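Local coordinates for Phosphoglucosamine/phosphogalactosamine mutase (Sulfolobus tokodaii, PDB 2F7L), which interconverts the 6-phosphate and 1-phosphate forms of glucosamine and of galactosamine, a magnesium-dependent step on the way to UDP-GlcNAc and UDP-GalNAc, at residues 34-39 against 134-139; 195-200 against 348-353; 310-315 against 324-329. All blocks are in the same frame, centred on the assembly; numbering follows the deposited sequence.

Interaction 1 of 3, residues 34-39 against 134-139; sequences FGKNSK and NTIEWS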
# COMPACT_ATOMS: atom_id res chain seq x y z
N PHE A 34 6.93 17.44 15.72
CA PHE A 34 6.48 16.56 16.80
C PHE A 34 6.71 17.22 18.16
O PHE A 34 6.04 16.88 19.13
CB PHE A 34 7.22 15.22 16.75
CG PHE A 34 6.70 14.25 15.73
CD1 PHE A 34 5.42 13.73 15.83
CD2 PHE A 34 7.53 13.80 14.69
CE1 PHE A 34 4.95 12.77 14.93
CE2 PHE A 34 7.08 12.83 13.77
CZ PHE A 34 5.78 12.31 13.90
N GLY A 35 7.66 18.13 18.25
CA GLY A 35 7.90 18.79 19.52
C GLY A 35 9.03 18.21 20.35
O GLY A 35 9.48 17.07 20.12
N LYS A 36 9.51 18.99 21.31
CA LYS A 36 10.60 18.56 22.18
C LYS A 36 10.12 17.45 23.10
O LYS A 36 8.98 17.47 23.54
CB LYS A 36 11.11 19.73 23.02
CG LYS A 36 11.65 20.89 22.22
CD LYS A 36 11.95 22.06 23.12
CE LYS A 36 12.60 23.21 22.36
NZ LYS A 36 13.32 24.17 23.27
N ASN A 37 11.00 16.49 23.39
CA ASN A 37 10.70 15.35 24.26
C ASN A 37 9.68 14.38 23.71
O ASN A 37 9.13 13.57 24.45
CB ASN A 37 10.22 15.83 25.61
CG ASN A 37 11.22 16.68 26.29
OD1 ASN A 37 10.90 17.76 26.79
ND2 ASN A 37 12.45 16.21 26.34
N SER A 38 9.39 14.47 22.42
CA SER A 38 8.45 13.54 21.84
C SER A 38 9.22 12.24 21.57
O SER A 38 10.41 12.26 21.21
CB SER A 38 7.85 14.10 20.56
OG SER A 38 8.85 14.38 19.62
N LYS A 39 8.54 11.12 21.77
CA LYS A 39 9.15 9.82 21.58
C LYS A 39 8.91 9.36 20.16
O LYS A 39 7.77 9.07 19.80
CB LYS A 39 8.57 8.84 22.59
CG LYS A 39 8.98 9.14 24.02
CD LYS A 39 8.12 8.37 24.98
CE LYS A 39 8.74 8.37 26.36
NZ LYS A 39 9.24 9.72 26.69
N ASN A 134 13.02 23.83 16.34
CA ASN A 134 13.23 23.82 17.78
C ASN A 134 14.63 23.35 18.08
O ASN A 134 14.80 22.33 18.74
CB ASN A 134 12.25 22.90 18.49
CG ASN A 134 10.86 23.42 18.43
OD1 ASN A 134 10.65 24.64 18.33
ND2 ASN A 134 9.87 22.52 18.51
N THR A 135 15.64 24.07 17.59
CA THR A 135 17.02 23.70 17.87
C THR A 135 17.19 23.94 19.35
O THR A 135 16.79 24.99 19.87
CB THR A 135 18.00 24.56 17.06
OG1 THR A 135 17.86 24.25 15.67
CG2 THR A 135 19.42 24.27 17.45
N ILE A 136 17.75 22.97 20.05
CA ILE A 136 17.91 23.08 21.48
C ILE A 136 19.31 23.47 21.95
O ILE A 136 20.29 23.32 21.21
CB ILE A 136 17.50 21.75 22.16
CG1 ILE A 136 18.47 20.63 21.74
CG2 ILE A 136 16.07 21.39 21.76
CD1 ILE A 136 18.47 19.42 22.64
N GLU A 137 19.37 23.97 23.19
CA GLU A 137 20.64 24.37 23.82
C GLU A 137 21.57 23.20 24.02
O GLU A 137 21.15 22.06 24.18
CB GLU A 137 20.38 24.98 25.18
CG GLU A 137 19.81 26.37 25.15
CD GLU A 137 20.73 27.35 24.45
OE1 GLU A 137 20.56 27.54 23.22
OE2 GLU A 137 21.63 27.91 25.13
N TRP A 138 22.86 23.51 24.05
CA TRP A 138 23.90 22.50 24.22
C TRP A 138 23.69 21.68 25.50
O TRP A 138 23.89 20.47 25.53
CB TRP A 138 25.26 23.19 24.28
CG TRP A 138 25.37 24.08 25.47
CD1 TRP A 138 24.89 25.35 25.59
CD2 TRP A 138 25.90 23.73 26.75
NE1 TRP A 138 25.09 25.82 26.85
CE2 TRP A 138 25.71 24.85 27.60
CE3 TRP A 138 26.52 22.59 27.27
CZ2 TRP A 138 26.11 24.86 28.93
CZ3 TRP A 138 26.93 22.60 28.60
CH2 TRP A 138 26.72 23.73 29.41
N SER A 139 23.28 22.37 26.55
CA SER A 139 23.07 21.76 27.84
C SER A 139 21.89 20.81 27.89
O SER A 139 21.76 20.03 28.84
CB SER A 139 22.95 22.83 28.91
OG SER A 139 22.04 23.83 28.51
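The aliphatic chain of K36, on a surface turn of the first alpha/beta/alpha domain of this phosphohexose mutase, reaches across to N134 and I136. K36 occupies the second position of a type II beta turn, G35 to S38, that links helix 20-34 to strand 39-44; its partners lie on the loop that leaves helix 118-130. Beyond CG the lysine is fully extended, and with CG anti to the carbonyl carbon (chi1 -61°) the chain runs outward from the turn to the facing loop. Its CE does most of the touching. It lies 3.9 Å from N134 CB, where the two side chains meet at a slant, so the lysine rests on the aliphatic root of the asparagine and not on its amide. On I136 the contact falls to the methyl branch: K36 CE is 4.0 Å from I136 CG2, and the lysine and isoleucine side chains run alongside in opposing senses. The N134 amide turns back to the start of the turn, its ND2 4.3 Å from G35 CA, a loose approach. N134 is also tied to helix 20-34 through its backbone, N134 N donating to T32 OG1, while the backbone of I136 is paired with that of S63. G35 has a positive phi, and its carbonyl accepts from within the turn. The bond from S38 N to G35 O is weak at 3.5 Å, whereas S38 OG donates to G35 O over 2.8 Å, tilted 24° from the carbonyl plane.

Interaction 2 of 3, residues 195-200 against 348-353; sequences LGCKIY and LMLELL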
# COMPACT_ATOMS: atom_id res chain seq x y z
N LEU A 195 1.22 -20.39 11.48
CA LEU A 195 0.04 -21.07 10.94
C LEU A 195 0.46 -22.43 10.37
O LEU A 195 -0.22 -23.03 9.55
CB LEU A 195 -0.61 -20.18 9.87
CG LEU A 195 -0.75 -18.75 10.42
CD1 LEU A 195 -1.49 -17.85 9.46
CD2 LEU A 195 -1.46 -18.79 11.76
N GLY A 196 1.61 -22.91 10.83
CA GLY A 196 2.12 -24.19 10.37
C GLY A 196 2.08 -24.52 8.88
O GLY A 196 1.42 -25.49 8.48
N CYS A 197 2.78 -23.76 8.04
CA CYS A 197 2.78 -24.06 6.61
C CYS A 197 4.14 -24.61 6.22
O CYS A 197 5.10 -24.50 6.97
CB CYS A 197 2.54 -22.79 5.77
SG CYS A 197 1.32 -21.61 6.36
N LYS A 198 4.23 -25.21 5.03
CA LYS A 198 5.52 -25.65 4.52
C LYS A 198 5.85 -24.33 3.81
O LYS A 198 5.05 -23.86 2.99
CB LYS A 198 5.37 -26.79 3.52
CG LYS A 198 6.63 -27.58 3.30
CD LYS A 198 6.41 -28.62 2.22
CE LYS A 198 7.52 -29.66 2.22
NZ LYS A 198 8.85 -29.01 2.19
N ILE A 199 6.98 -23.73 4.13
CA ILE A 199 7.33 -22.43 3.55
C ILE A 199 8.47 -22.42 2.55
O ILE A 199 9.56 -22.92 2.83
CB ILE A 199 7.69 -21.44 4.66
CG1 ILE A 199 6.59 -21.43 5.72
CG2 ILE A 199 7.88 -20.06 4.09
CD1 ILE A 199 7.02 -20.83 7.02
N TYR A 200 8.20 -21.87 1.38
CA TYR A 200 9.21 -21.74 0.33
C TYR A 200 9.27 -20.24 0.02
O TYR A 200 8.23 -19.62 -0.25
CB TYR A 200 8.79 -22.45 -0.96
CG TYR A 200 8.56 -23.93 -0.84
CD1 TYR A 200 7.36 -24.42 -0.34
CD2 TYR A 200 9.54 -24.84 -1.25
CE1 TYR A 200 7.14 -25.78 -0.24
CE2 TYR A 200 9.34 -26.20 -1.16
CZ TYR A 200 8.13 -26.67 -0.65
OH TYR A 200 7.91 -28.01 -0.54
N LEU A 348 -5.06 -13.39 6.75
CA LEU A 348 -6.49 -13.40 6.55
C LEU A 348 -6.82 -14.31 5.38
O LEU A 348 -7.84 -14.98 5.38
CB LEU A 348 -7.00 -12.00 6.27
CG LEU A 348 -7.05 -11.07 7.48
CD1 LEU A 348 -7.39 -9.65 7.04
CD2 LEU A 348 -8.09 -11.58 8.47
N MET A 349 -5.94 -14.33 4.38
CA MET A 349 -6.20 -15.15 3.21
C MET A 349 -6.18 -16.61 3.58
O MET A 349 -7.08 -17.36 3.19
CB MET A 349 -5.16 -14.87 2.12
CG MET A 349 -5.49 -15.51 0.77
SD MET A 349 -7.01 -14.87 0.03
CE MET A 349 -6.35 -13.67 -1.13
N LEU A 350 -5.15 -17.03 4.31
CA LEU A 350 -5.04 -18.42 4.74
C LEU A 350 -6.24 -18.80 5.63
O LEU A 350 -6.55 -19.98 5.76
CB LEU A 350 -3.73 -18.66 5.51
CG LEU A 350 -2.43 -18.64 4.71
CD1 LEU A 350 -1.30 -19.11 5.59
CD2 LEU A 350 -2.53 -19.54 3.50
N GLU A 351 -6.89 -17.82 6.24
CA GLU A 351 -8.04 -18.13 7.07
C GLU A 351 -9.19 -18.39 6.11
O GLU A 351 -9.69 -19.51 6.03
CB GLU A 351 -8.39 -16.99 8.04
CG GLU A 351 -8.73 -17.50 9.44
CD GLU A 351 -9.47 -16.48 10.33
OE1 GLU A 351 -9.57 -16.73 11.56
OE2 GLU A 351 -9.95 -15.45 9.81
N LEU A 352 -9.58 -17.36 5.37
CA LEU A 352 -10.65 -17.44 4.37
C LEU A 352 -10.53 -18.73 3.54
O LEU A 352 -11.51 -19.44 3.31
CB LEU A 352 -10.56 -16.20 3.48
CG LEU A 352 -11.59 -15.84 2.40
CD1 LEU A 352 -11.01 -16.10 1.02
CD2 LEU A 352 -12.89 -16.61 2.66
N LEU A 353 -9.32 -19.02 3.10
CA LEU A 353 -9.04 -20.21 2.31
C LEU A 353 -9.25 -21.48 3.13
O LEU A 353 -9.73 -22.50 2.62
CB LEU A 353 -7.60 -20.15 1.82
CG LEU A 353 -7.28 -20.75 0.45
CD1 LEU A 353 -7.47 -22.25 0.53
CD2 LEU A 353 -8.18 -20.14 -0.63
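L350 brings a single methyl, CD1, against both L195 and C197, joining the second and third alpha/beta/alpha domains of the mutase. L350 belongs to helix 342-356 of the third domain. L195 is the first residue beyond helix 188-194, and C197 immediately precedes strand 198-201, an outermost strand of the four-stranded mixed sheet of the second domain. The closer approach is to sulfur, with C197 SG 3.7 Å from L350 CD1. The leucines meet methyl to methyl, L195 CD1 lying 4.1 Å from L350 CD1, and their side chains cross at a slant. On the helix, CG of L350 stands anti to the carbonyl carbon (chi1 -71°), which carries the isobutyl group outward from the helix to the pair of residues ahead of it. The contact is wholly apolar, and both leucines are buried.

Around this small cluster lies a wider hydrophobic shell. I168 of helix 165-171 touches both L195 and L350, and V175 of strand 174-178 touches both C197 and L350, so the helix of the third domain packs against a surface built from several elements of the second. The strand that follows C197 is held in the sheet by backbone hydrogen bonds of K198 and Y200 with V175. At the next position along the helix, the buried carboxylate of E351 has partners in both domains: OE2 forms a salt bridge with K273 and accepts from W269, both of its own domain, while OE1 accepts from D164 N of the second. Within the helix, L352 N hydrogen-bonds to L348 O over 2.9 Å, spanning L350.

Interaction 3 of 3, residues 310-315 against 324-329; sequences VDIAHK and GFEENG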
# COMPACT_ATOMS: atom_id res chain seq x y z
N VAL A 310 -2.71 6.38 2.02
CA VAL A 310 -2.76 7.14 3.26
C VAL A 310 -4.20 7.65 3.45
O VAL A 310 -4.82 7.44 4.49
CB VAL A 310 -1.80 8.36 3.23
CG1 VAL A 310 -1.80 9.06 4.58
CG2 VAL A 310 -0.39 7.93 2.83
N ASP A 311 -4.72 8.32 2.42
CA ASP A 311 -6.07 8.86 2.45
C ASP A 311 -7.08 7.78 2.81
O ASP A 311 -7.93 7.98 3.66
CB ASP A 311 -6.41 9.45 1.09
CG ASP A 311 -5.86 10.86 0.89
OD1 ASP A 311 -5.49 11.20 -0.27
OD2 ASP A 311 -5.81 11.62 1.90
N ILE A 312 -6.98 6.64 2.15
CA ILE A 312 -7.88 5.53 2.41
C ILE A 312 -7.81 5.14 3.88
O ILE A 312 -8.84 5.02 4.55
CB ILE A 312 -7.50 4.30 1.54
CG1 ILE A 312 -7.81 4.59 0.08
CG2 ILE A 312 -8.20 3.03 2.06
CD1 ILE A 312 -7.40 3.47 -0.86
N ALA A 313 -6.60 4.94 4.39
CA ALA A 313 -6.43 4.56 5.79
C ALA A 313 -7.26 5.49 6.64
O ALA A 313 -8.00 5.04 7.51
CB ALA A 313 -4.95 4.61 6.19
N HIS A 314 -7.17 6.79 6.39
CA HIS A 314 -7.95 7.76 7.15
C HIS A 314 -9.47 7.63 6.90
O HIS A 314 -10.25 7.60 7.84
CB HIS A 314 -7.47 9.18 6.83
CG HIS A 314 -6.18 9.54 7.51
ND1 HIS A 314 -6.04 9.56 8.88
CD2 HIS A 314 -4.98 9.94 7.01
CE1 HIS A 314 -4.81 9.94 9.19
NE2 HIS A 314 -4.15 10.18 8.07
N LYS A 315 -9.89 7.53 5.64
CA LYS A 315 -11.31 7.37 5.35
C LYS A 315 -11.86 6.11 6.02
O LYS A 315 -12.95 6.13 6.57
CB LYS A 315 -11.54 7.31 3.83
CG LYS A 315 -13.01 7.39 3.43
CD LYS A 315 -13.20 7.40 1.93
CE LYS A 315 -14.66 7.17 1.54
NZ LYS A 315 -15.56 8.23 2.07
N GLY A 324 -10.62 -1.66 3.92
CA GLY A 324 -10.31 -0.81 2.79
C GLY A 324 -9.26 -1.53 1.99
O GLY A 324 -8.65 -2.46 2.49
N PHE A 325 -9.07 -1.14 0.74
CA PHE A 325 -8.03 -1.75 -0.08
C PHE A 325 -7.81 -1.00 -1.39
O PHE A 325 -8.63 -0.16 -1.79
CB PHE A 325 -8.32 -3.23 -0.35
CG PHE A 325 -9.48 -3.48 -1.27
CD1 PHE A 325 -10.78 -3.56 -0.78
CD2 PHE A 325 -9.27 -3.66 -2.64
CE1 PHE A 325 -11.87 -3.81 -1.64
CE2 PHE A 325 -10.34 -3.90 -3.50
CZ PHE A 325 -11.64 -3.98 -3.00
N GLU A 326 -6.67 -1.28 -2.03
CA GLU A 326 -6.32 -0.68 -3.30
C GLU A 326 -6.14 -1.80 -4.30
O GLU A 326 -5.86 -2.92 -3.91
CB GLU A 326 -5.02 0.12 -3.22
CG GLU A 326 -5.11 1.42 -2.46
CD GLU A 326 -4.31 2.54 -3.14
OE1 GLU A 326 -4.87 3.24 -4.02
OE2 GLU A 326 -3.11 2.71 -2.80
N GLU A 327 -6.27 -1.50 -5.58
CA GLU A 327 -6.12 -2.52 -6.61
C GLU A 327 -4.68 -3.00 -6.73
O GLU A 327 -4.40 -4.04 -7.34
CB GLU A 327 -6.63 -1.97 -7.95
CG GLU A 327 -6.20 -0.56 -8.29
CD GLU A 327 -4.75 -0.47 -8.74
OE1 GLU A 327 -4.34 -1.31 -9.56
OE2 GLU A 327 -4.02 0.45 -8.27
N ASN A 328 -3.77 -2.25 -6.12
CA ASN A 328 -2.34 -2.57 -6.15
C ASN A 328 -1.85 -3.51 -5.03
O ASN A 328 -0.65 -3.69 -4.88
CB ASN A 328 -1.53 -1.26 -6.09
CG ASN A 328 -1.76 -0.46 -4.79
OD1 ASN A 328 -1.77 -1.00 -3.67
ND2 ASN A 328 -1.93 0.85 -4.93
N GLY A 329 -2.76 -4.12 -4.28
CA GLY A 329 -2.36 -4.98 -3.18
C GLY A 329 -2.58 -4.06 -2.00
O GLY A 329 -3.11 -2.96 -2.19
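I312, on helix 309-318, lies over strand 323-326, and the axes of 310-315 and 324-326 run nearly antiparallel (165°), 8.5 Å apart at closest approach. This is the helix-on-sheet packing of the third alpha/beta/alpha domain, whose strand 323-326 sits between 280-284 and 329-332. At G324 the branch methyl of the isoleucine faces bare backbone, I312 CG2 standing 4.4 Å from G324 CA. The F325 side chain leaves the backbone on the side away from the helix, and its ring packs on helix 259-272. It meets the isoleucine only through its carbonyl: F325 O is 3.9 Å from I312 CD1 and also accepts from T283 OG1.

E326 follows, and its CG is the atom nearest I312 CD1, 3.5 Å away. The two side chains cross at an angle, and a bend at chi2 (-140°) turns the carboxylate off the line of the chain. That group lies about 8 Å from the side chains of S97, the probable phosphoserine, which would bind magnesium through its phosphate, and D245, a probable magnesium ligand. Its strongest polar partner is S309, whose OG is hydrogen-bonded to OE2, at the start of the same helix that carries I312; OE1 has a weak hydrogen bond with G308 N. N328, in the type I turn from E326 to G329, adds a donor, its ND2 lying 3.1 Å from E326 OE2 and above the carboxylate plane. Replacing E326 with an alanine would probably leave S309 and the N328 amide without their shared acceptor and open a gap beside I312 CD1. With hydrogen bonds from the helix start and the turn, the buried carboxylate is likely to be fixed in its rotation while CG stays packed on I312.

Interaction 1 is a surface contact between the turn after helix 20-34, in the first domain, and the loop after helix 118-130, whereas interactions 2 and 3 are buried, the former between the second and third domains and the latter inside the third. The last two share that domain but use different helices, 342-356 and 309-318, and their centres lie about 23 Å apart; interaction 1 is remote from both, its centre about 45 Å from that of interaction 2. Chemistry follows place. At the surface a lysine lays its hydrocarbon chain along a loop, interaction 2 joins two domains through methyl and sulfur contacts, and near the probable magnesium site an isoleucine meets a glutamate whose carboxylate takes hydrogen bonds.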